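Local coordinates for C-1-tetrahydrofolate synthase, cytoplasmic, putative (Trypanosoma brucei, PDB 4CJX), which probably interconverts one-carbon forms of tetrahydrofolate as a homodimeric, NADP-dependent methylenetetrahydrofolate dehydrogenase that also acts as a methenyltetrahydrofolate cyclohydrolase, at residues A170-L175 with V180-K185; V187-R192 with T202-E207; R108-E111 with S117-V120. One frame throughout, in Å; residues are numbered along the deposited sequence.

Contact 1 (A170-L175 with V180-K185); sequences AVMELL and VEICGK
L175 lays its forked end over the chain that follows its own helix, one methyl for each of two partners. Its CD2 meets CG2 of V180 at 4.0 Å, while CD1 turns to the tip of I182, CD1 to CD1, at 4.1 Å. With CG anti to the carbonyl carbon (chi1 -69°) and chi2 at 172°, the fork is aimed at the following loop; against I182 the leucine runs at about a right angle. I182 points its CB at the helix and extends CG1 and CD1 towards it, so that CD1 also comes 4.2 Å from CE of M172. That methionine starts off along the helix flank, and its three bent torsions curl the sulfur and terminal methyl round towards the isoleucine. Here the chain leaves helix 166-178 and heads for strand 186-190 of the parallel sheet in the NAD(P)-binding domain, a Rossmann-like region, and the contact folds loop 180-185 back against the last turns of that helix. L175 and M172 also pack on L204 of helix 197-206, and V180 reaches A253 at the sheet. Further on, a type II turn from I182 to K185 is closed by K185 N to I182 O at 3.1 Å, with G184 taking the positive phi. Near the helix end the backbones approach without bonding directly: a water donates to L175 O at 2.9 Å and sits close to V180 O, at a doubtfully short distance. S178 OG bonds to both L175 O and V180 N, adding a second bridge between the same two residues.

Contact 2 (V187-R192 with T202-E207); sequences VVVLGR and TLLANE
L204 is the hub here, and both of its contacts to strand 186-190 go through a single methyl. CD1 meets V187 CG1 at 3.6 Å and V189 CG2 at 3.9 Å, so this one carbon bridges two valines that lie two residues apart on the strand and therefore face the same way. The leucine crosses V187 at about a right angle and comes up to V189 at a slant. V187 has its CG1 anti to the backbone N (chi1 171°), and V189 adopts nearly the same rotamer, yet they offer different branches: CG1 from the first, CG2 from the second. V188, between them, turns its side chain to the other face of the sheet, where it packs on V233. Strand 186-190 and helix 197-206 are the first two elements of a beta-alpha-beta unit completed by strand 210-214, whose V211 also touches L204. The strand then runs into G191 and R192; R192 is an NADP(+)-binding residue, and in this dimer its NH1 bonds to N206 OD1 of the second subunit. The side chain of L204 is about 14 Å from a bound NADP. All three touching residues are buried, and what joins them is entirely aliphatic; such methyl packing has little directional demand of its own, so at this point the helix is probably held by fit and the burial of methyls.

Contact 3 (R108-E111 with S117-V120); sequences RLNE and SIVV. With 9L9 ((2S)-2-[[4-[[2,4-bis(azanyl)-6-oxidanylidene-1H-pyrimidin-5-yl]carbamoylamino]phenyl]carbonylamino]pentanedioic acid), chain G.
I118 sends CG1 anti to its carbonyl carbon (chi1 -62°) and carries on nearly straight through chi2, 164°, which brings CD1 against the end of helix 99-110. There CD1 lies 3.7 Å from L109 CB, and CG1 follows at 3.9 Å, so the isoleucine rests on the base of the leucine. The remainder of L109 continues past it to pack on S60 and I62 of strand 58-64. N110 sets out from the far side of the helix, but its amide swings back until OD1 is 3.3 Å from I118 CD1, the two side chains crossing at about a right angle. This is a van der Waals approach; the amide spends its polarity elsewhere, OD1 accepting from K138 N and ND2 donating to K136 O. Helix 99-110 is packed in this way on a face of the parallel sheet of the catalytic domain, where strand 117-120 lies next to strand 58-64. K141 NZ bonds to the carbonyl oxygens of both L109 and N110 near the helix end. At its other end the strand serves the bound inhibitor: the amino nitrogen N2A of 9L9 donates to V120 O at 2.7 Å, with a bend to 140° at the hydrogen, and V119 CG1 stands 4.0 Å from the same nitrogen. The inhibitor is gripped further by K77 NZ, D144 OD1 and L122 O.

Contacts 1 and 2 are neighbours in the NAD(P)-binding domain, with centres 10 Å apart, and they meet directly: I182 CG2 lies 3.5 Å from E207 CB. Contact 2 is wholly buried between strand and helix, whereas contact 1 is only partly buried and brings in a water and a turn beside its apolar groups. Contact 3 is also buried, but it belongs to the catalytic domain on the opposite side of the chain's centre, its centre about 32 Å from that of contact 1 and 29 Å from that of contact 2. It too seats a helix on a parallel sheet, yet it adds a side-chain amide and the inhibitor at its strand end.

Contact 1 (A170-L175 with V180-K185)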
loop_
_atom_site.group_PDB
_atom_site.type_symbol
_atom_site.label_atom_id
_atom_site.label_comp_id
_atom_site.label_asym_id
_atom_site.label_seq_id
_atom_site.Cartn_x
_atom_site.Cartn_y
_atom_site.Cartn_z
ATOM N N ALA B 170 5.605 -9.403 -12.954
ATOM C CA ALA B 170 6.729 -9.744 -13.798
ATOM C C ALA B 170 8.045 -9.661 -13.011
ATOM O O ALA B 170 8.888 -10.515 -13.181
ATOM C CB ALA B 170 6.785 -8.816 -14.998
ATOM N N VAL B 171 8.191 -8.653 -12.149
ATOM C CA VAL B 171 9.379 -8.517 -11.316
ATOM C C VAL B 171 9.521 -9.724 -10.421
ATOM O O VAL B 171 10.618 -10.308 -10.307
ATOM C CB VAL B 171 9.343 -7.248 -10.440
ATOM C CG1 VAL B 171 10.413 -7.302 -9.379
ATOM C CG2 VAL B 171 9.519 -6.002 -11.297
ATOM N N MET B 172 8.414 -10.101 -9.776
ATOM C CA MET B 172 8.452 -11.219 -8.850
ATOM C C MET B 172 8.762 -12.505 -9.613
ATOM O O MET B 172 9.520 -13.354 -9.138
ATOM C CB MET B 172 7.129 -11.345 -8.047
ATOM C CG MET B 172 6.813 -10.179 -7.119
ATOM S SD MET B 172 8.190 -9.617 -6.104
ATOM C CE MET B 172 8.284 -10.871 -4.829
ATOM N N GLU B 173 8.224 -12.625 -10.823
ATOM C CA GLU B 173 8.514 -13.788 -11.664
ATOM C C GLU B 173 10.000 -13.848 -12.079
ATOM O O GLU B 173 10.591 -14.932 -12.133
ATOM C CB GLU B 173 7.601 -13.788 -12.898
ATOM C CG GLU B 173 7.886 -14.865 -13.939
ATOM C CD GLU B 173 7.579 -16.294 -13.478
ATOM O OE1 GLU B 173 6.873 -16.503 -12.467
ATOM O OE2 GLU B 173 8.071 -17.218 -14.156
ATOM N N LEU B 174 10.591 -12.699 -12.386
ATOM C CA LEU B 174 12.002 -12.678 -12.723
ATOM C C LEU B 174 12.899 -12.986 -11.513
ATOM O O LEU B 174 13.895 -13.672 -11.673
ATOM C CB LEU B 174 12.378 -11.363 -13.403
ATOM C CG LEU B 174 11.767 -11.298 -14.812
ATOM C CD1 LEU B 174 11.987 -9.939 -15.409
ATOM C CD2 LEU B 174 12.338 -12.343 -15.745
ATOM N N LEU B 175 12.521 -12.521 -10.314
ATOM C CA LEU B 175 13.214 -12.942 -9.068
ATOM C C LEU B 175 13.116 -14.453 -8.810
ATOM O O LEU B 175 14.081 -15.108 -8.398
ATOM C CB LEU B 175 12.723 -12.151 -7.856
ATOM C CG LEU B 175 13.133 -10.673 -7.881
ATOM C CD1 LEU B 175 12.461 -9.884 -6.764
ATOM C CD2 LEU B 175 14.642 -10.495 -7.785
ATOM N N VAL B 180 17.088 -16.110 -6.335
ATOM C CA VAL B 180 17.697 -15.450 -5.166
ATOM C C VAL B 180 16.791 -15.477 -3.918
ATOM O O VAL B 180 15.558 -15.421 -4.016
ATOM C CB VAL B 180 18.104 -13.988 -5.431
ATOM C CG1 VAL B 180 19.100 -13.926 -6.594
ATOM C CG2 VAL B 180 16.893 -13.104 -5.669
ATOM N N GLU B 181 17.420 -15.566 -2.754
ATOM C CA GLU B 181 16.701 -15.470 -1.496
ATOM C C GLU B 181 16.215 -14.027 -1.325
ATOM O O GLU B 181 16.905 -13.092 -1.710
ATOM C CB GLU B 181 17.628 -15.894 -0.340
ATOM C CG GLU B 181 16.969 -15.913 1.034
ATOM C CD GLU B 181 15.937 -17.023 1.209
ATOM O OE1 GLU B 181 16.069 -18.096 0.572
ATOM O OE2 GLU B 181 14.986 -16.837 2.011
ATOM N N ILE B 182 15.021 -13.860 -0.773
ATOM C CA ILE B 182 14.460 -12.537 -0.497
ATOM C C ILE B 182 14.310 -12.249 1.013
ATOM O O ILE B 182 14.538 -11.124 1.454
ATOM C CB ILE B 182 13.103 -12.366 -1.214
ATOM C CG1 ILE B 182 13.328 -12.336 -2.730
ATOM C CG2 ILE B 182 12.405 -11.087 -0.779
ATOM C CD1 ILE B 182 12.054 -12.320 -3.538
ATOM N N CYS B 183 13.918 -13.261 1.779
ATOM C CA CYS B 183 13.704 -13.148 3.219
ATOM C C CYS B 183 14.957 -12.701 3.978
ATOM O O CYS B 183 16.013 -13.313 3.859
ATOM C CB CYS B 183 13.251 -14.509 3.763
ATOM S SG CYS B 183 12.965 -14.541 5.548
ATOM N N GLY B 184 14.852 -11.620 4.738
ATOM C CA GLY B 184 15.996 -11.113 5.489
ATOM C C GLY B 184 16.902 -10.195 4.684
ATOM O O GLY B 184 17.842 -9.642 5.228
ATOM N N LYS B 185 16.624 -10.019 3.393
ATOM C CA LYS B 185 17.499 -9.247 2.511
ATOM C C LYS B 185 17.077 -7.799 2.463
ATOM O O LYS B 185 15.908 -7.458 2.728
ATOM C CB LYS B 185 17.466 -9.816 1.096
ATOM C CG LYS B 185 17.895 -11.260 1.015
ATOM C CD LYS B 185 19.284 -11.459 1.621
ATOM C CE LYS B 185 19.823 -12.825 1.254
ATOM N NZ LYS B 185 21.248 -12.949 1.643
HETATM O O HOH W 1 13.815 -16.177 -5.707
#

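Contact 2 (V187-R192 with T202-E207)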
loop_
_atom_site.group_PDB
_atom_site.type_symbol
_atom_site.label_atom_id
_atom_site.label_comp_id
_atom_site.label_asym_id
_atom_site.label_seq_id
_atom_site.Cartn_x
_atom_site.Cartn_y
_atom_site.Cartn_z
ATOM N N VAL B 187 16.192 -4.642 0.327
ATOM C CA VAL B 187 15.631 -4.365 -0.985
ATOM C C VAL B 187 15.447 -2.872 -1.148
ATOM O O VAL B 187 14.963 -2.223 -0.231
ATOM C CB VAL B 187 14.243 -5.016 -1.180
ATOM C CG1 VAL B 187 13.600 -4.524 -2.463
ATOM C CG2 VAL B 187 14.351 -6.523 -1.226
ATOM N N VAL B 188 15.840 -2.329 -2.312
ATOM C CA VAL B 188 15.447 -0.972 -2.685
ATOM C C VAL B 188 14.582 -0.999 -3.934
ATOM O O VAL B 188 14.907 -1.664 -4.929
ATOM C CB VAL B 188 16.611 0.029 -2.903
ATOM C CG1 VAL B 188 17.567 -0.419 -3.979
ATOM C CG2 VAL B 188 16.069 1.392 -3.301
ATOM N N VAL B 189 13.471 -0.285 -3.846
ATOM C CA VAL B 189 12.576 -0.061 -4.952
ATOM C C VAL B 189 12.696 1.437 -5.252
ATOM O O VAL B 189 12.472 2.259 -4.365
ATOM C CB VAL B 189 11.117 -0.386 -4.562
ATOM C CG1 VAL B 189 10.176 -0.131 -5.720
ATOM C CG2 VAL B 189 10.992 -1.838 -4.166
ATOM N N LEU B 190 13.069 1.779 -6.484
ATOM C CA LEU B 190 13.090 3.161 -6.937
ATOM C C LEU B 190 11.808 3.416 -7.756
ATOM O O LEU B 190 11.523 2.703 -8.754
ATOM C CB LEU B 190 14.331 3.435 -7.780
ATOM C CG LEU B 190 15.691 3.156 -7.100
ATOM C CD1 LEU B 190 16.138 1.726 -7.360
ATOM C CD2 LEU B 190 16.790 4.160 -7.500
ATOM N N GLY B 191 11.043 4.416 -7.336
ATOM C CA GLY B 191 9.770 4.746 -7.979
ATOM C C GLY B 191 8.598 4.123 -7.255
ATOM O O GLY B 191 8.736 3.118 -6.570
ATOM N N ARG B 192 7.436 4.740 -7.386
ATOM C CA ARG B 192 6.261 4.309 -6.654
ATOM C C ARG B 192 5.019 4.376 -7.549
ATOM O O ARG B 192 3.952 4.768 -7.099
ATOM C CB ARG B 192 6.105 5.183 -5.404
ATOM C CG ARG B 192 5.204 4.612 -4.335
ATOM C CD ARG B 192 5.549 5.193 -2.980
ATOM N NE ARG B 192 4.556 4.849 -1.992
ATOM C CZ ARG B 192 3.471 5.564 -1.689
ATOM N NH1 ARG B 192 3.192 6.702 -2.300
ATOM N NH2 ARG B 192 2.646 5.116 -0.742
ATOM N N THR B 202 5.263 -3.744 -1.737
ATOM C CA THR B 202 4.378 -4.557 -0.915
ATOM C C THR B 202 4.656 -6.026 -1.062
ATOM O O THR B 202 4.689 -6.737 -0.060
ATOM C CB THR B 202 2.894 -4.349 -1.249
ATOM O OG1 THR B 202 2.552 -2.981 -1.034
ATOM C CG2 THR B 202 1.990 -5.257 -0.335
ATOM N N LEU B 203 4.834 -6.490 -2.296
ATOM C CA LEU B 203 5.036 -7.906 -2.520
ATOM C C LEU B 203 6.381 -8.337 -1.991
ATOM O O LEU B 203 6.502 -9.442 -1.467
ATOM C CB LEU B 203 4.925 -8.257 -4.003
ATOM C CG LEU B 203 3.528 -8.071 -4.604
ATOM C CD1 LEU B 203 3.599 -8.208 -6.123
ATOM C CD2 LEU B 203 2.531 -9.038 -4.007
ATOM N N LEU B 204 7.390 -7.458 -2.107
ATOM C CA LEU B 204 8.726 -7.748 -1.552
ATOM C C LEU B 204 8.726 -7.840 -0.014
ATOM O O LEU B 204 9.290 -8.791 0.559
ATOM C CB LEU B 204 9.737 -6.726 -2.070
ATOM C CG LEU B 204 9.980 -6.914 -3.574
ATOM C CD1 LEU B 204 10.629 -5.695 -4.188
ATOM C CD2 LEU B 204 10.838 -8.146 -3.813
ATOM N N ALA B 205 8.072 -6.893 0.650
ATOM C CA ALA B 205 7.925 -6.951 2.105
ATOM C C ALA B 205 7.149 -8.202 2.578
ATOM O O ALA B 205 7.502 -8.783 3.603
ATOM C CB ALA B 205 7.263 -5.666 2.624
ATOM N N ASN B 206 6.110 -8.621 1.831
ATOM C CA ASN B 206 5.409 -9.886 2.138
ATOM C C ASN B 206 6.337 -11.094 2.142
ATOM O O ASN B 206 6.100 -12.030 2.880
ATOM C CB ASN B 206 4.265 -10.165 1.164
ATOM C CG ASN B 206 3.117 -9.167 1.287
ATOM O OD1 ASN B 206 3.064 -8.364 2.204
ATOM N ND2 ASN B 206 2.179 -9.240 0.359
ATOM N N GLU B 207 7.389 -11.074 1.332
ATOM C CA GLU B 207 8.426 -12.125 1.350
ATOM C C GLU B 207 9.486 -11.894 2.445
ATOM O O GLU B 207 10.540 -12.537 2.411
ATOM C CB GLU B 207 9.170 -12.212 0.001
ATOM C CG GLU B 207 8.311 -12.433 -1.218
ATOM C CD GLU B 207 7.630 -13.782 -1.246
ATOM O OE1 GLU B 207 8.197 -14.767 -0.725
ATOM O OE2 GLU B 207 6.504 -13.867 -1.779
#

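Contact 3 (R108-E111 with S117-V120)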
loop_
_atom_site.group_PDB
_atom_site.type_symbol
_atom_site.label_atom_id
_atom_site.label_comp_id
_atom_site.label_asym_id
_atom_site.label_seq_id
_atom_site.Cartn_x
_atom_site.Cartn_y
_atom_site.Cartn_z
ATOM N N ARG B 108 -19.594 -0.940 -21.728
ATOM C CA ARG B 108 -19.884 -1.888 -22.794
ATOM C C ARG B 108 -19.093 -3.185 -22.601
ATOM O O ARG B 108 -19.656 -4.292 -22.647
ATOM C CB ARG B 108 -19.571 -1.266 -24.158
ATOM N N LEU B 109 -17.799 -3.050 -22.337
ATOM C CA LEU B 109 -16.946 -4.222 -22.130
ATOM C C LEU B 109 -17.274 -4.980 -20.831
ATOM O O LEU B 109 -17.108 -6.198 -20.778
ATOM C CB LEU B 109 -15.470 -3.826 -22.180
ATOM C CG LEU B 109 -15.070 -3.273 -23.556
ATOM C CD1 LEU B 109 -13.764 -2.502 -23.454
ATOM C CD2 LEU B 109 -15.002 -4.393 -24.574
ATOM N N ASN B 110 -17.750 -4.266 -19.809
ATOM C CA ASN B 110 -18.256 -4.900 -18.580
ATOM C C ASN B 110 -19.386 -5.901 -18.864
ATOM O O ASN B 110 -19.447 -6.945 -18.245
ATOM C CB ASN B 110 -18.755 -3.856 -17.566
ATOM C CG ASN B 110 -17.628 -3.094 -16.885
ATOM O OD1 ASN B 110 -16.466 -3.523 -16.867
ATOM N ND2 ASN B 110 -17.972 -1.961 -16.304
ATOM N N GLU B 111 -20.247 -5.603 -19.826
ATOM C CA GLU B 111 -21.412 -6.459 -20.079
ATOM C C GLU B 111 -21.221 -7.470 -21.182
ATOM O O GLU B 111 -22.124 -8.240 -21.475
ATOM C CB GLU B 111 -22.591 -5.604 -20.425
ATOM C CG GLU B 111 -22.950 -4.652 -19.310
ATOM C CD GLU B 111 -23.743 -3.506 -19.860
ATOM O OE1 GLU B 111 -23.075 -2.624 -20.446
ATOM O OE2 GLU B 111 -24.996 -3.523 -19.763
ATOM N N SER B 117 -11.221 -9.670 -19.303
ATOM C CA SER B 117 -10.213 -8.701 -18.868
ATOM C C SER B 117 -10.357 -7.388 -19.626
ATOM O O SER B 117 -10.484 -7.405 -20.844
ATOM C CB SER B 117 -8.795 -9.244 -19.157
ATOM O OG SER B 117 -8.333 -10.046 -18.091
ATOM N N ILE B 118 -10.249 -6.271 -18.909
ATOM C CA ILE B 118 -10.201 -4.941 -19.503
ATOM C C ILE B 118 -8.935 -4.193 -19.097
ATOM O O ILE B 118 -8.673 -3.975 -17.914
ATOM C CB ILE B 118 -11.416 -4.098 -19.070
ATOM C CG1 ILE B 118 -12.711 -4.748 -19.557
ATOM C CG2 ILE B 118 -11.297 -2.670 -19.586
ATOM C CD1 ILE B 118 -13.959 -4.216 -18.877
ATOM N N VAL B 119 -8.168 -3.783 -20.099
ATOM C CA VAL B 119 -6.933 -3.049 -19.907
ATOM C C VAL B 119 -7.106 -1.642 -20.487
ATOM O O VAL B 119 -7.385 -1.470 -21.687
ATOM C CB VAL B 119 -5.755 -3.772 -20.597
ATOM C CG1 VAL B 119 -4.512 -2.872 -20.692
ATOM C CG2 VAL B 119 -5.394 -5.065 -19.883
ATOM N N VAL B 120 -6.938 -0.632 -19.643
ATOM C CA VAL B 120 -6.981 0.756 -20.103
ATOM C C VAL B 120 -5.527 1.234 -20.117
ATOM O O VAL B 120 -4.956 1.502 -19.071
ATOM C CB VAL B 120 -7.873 1.652 -19.196
ATOM C CG1 VAL B 120 -7.785 3.122 -19.604
ATOM C CG2 VAL B 120 -9.323 1.164 -19.196
HETATM N N2A 9L9 G . -2.996 -0.179 -18.162
HETATM N N1 9L9 G . -0.769 0.618 -18.672
HETATM C C2 9L9 G . -1.551 -0.416 -18.284
HETATM N N3 9L9 G . -1.038 -1.676 -17.984
HETATM C C4 9L9 G . 0.353 -1.744 -18.143
HETATM O O4A 9L9 G . 0.790 -2.850 -17.869
HETATM N N5A 9L9 G . 2.526 -0.882 -18.829
HETATM C C5 9L9 G . 1.188 -0.688 -18.532
HETATM C C6 9L9 G . 0.567 0.489 -18.811
HETATM N N7 9L9 G . 1.356 1.648 -19.227
HETATM O O8A 9L9 G . 2.197 -2.300 -20.585
HETATM N N9 9L9 G . 4.285 -1.666 -20.033
HETATM C C1B 9L9 G . 4.996 -2.388 -20.951
HETATM C C2B 9L9 G . 6.364 -2.081 -21.092
HETATM C C3B 9L9 G . 7.176 -2.744 -22.013
HETATM C C4B 9L9 G . 6.653 -3.743 -22.837
HETATM C C5B 9L9 G . 5.295 -4.088 -22.662
HETATM C C6B 9L9 G . 4.475 -3.418 -21.746
HETATM C C7B 9L9 G . 7.562 -4.505 -23.785
HETATM O O7B 9L9 G . 7.262 -5.648 -24.035
HETATM C CAW 9L9 G . 2.936 -1.636 -19.876
HETATM N N 9L9 G . 8.712 -3.983 -24.266
HETATM C CA 9L9 G . 9.683 -4.699 -25.086
HETATM C C 9L9 G . 10.859 -5.058 -24.208
HETATM O OXT 9L9 G . 11.033 -4.365 -23.194
HETATM C CB 9L9 G . 10.274 -3.892 -26.216
HETATM C CG 9L9 G . 9.323 -2.816 -26.700
HETATM C CD 9L9 G . 9.792 -2.332 -28.036
HETATM O OE1 9L9 G . 9.914 -3.161 -28.937
HETATM O OE2 9L9 G . 10.041 -1.127 -28.184
HETATM O O 9L9 G . 11.635 -5.997 -24.506
#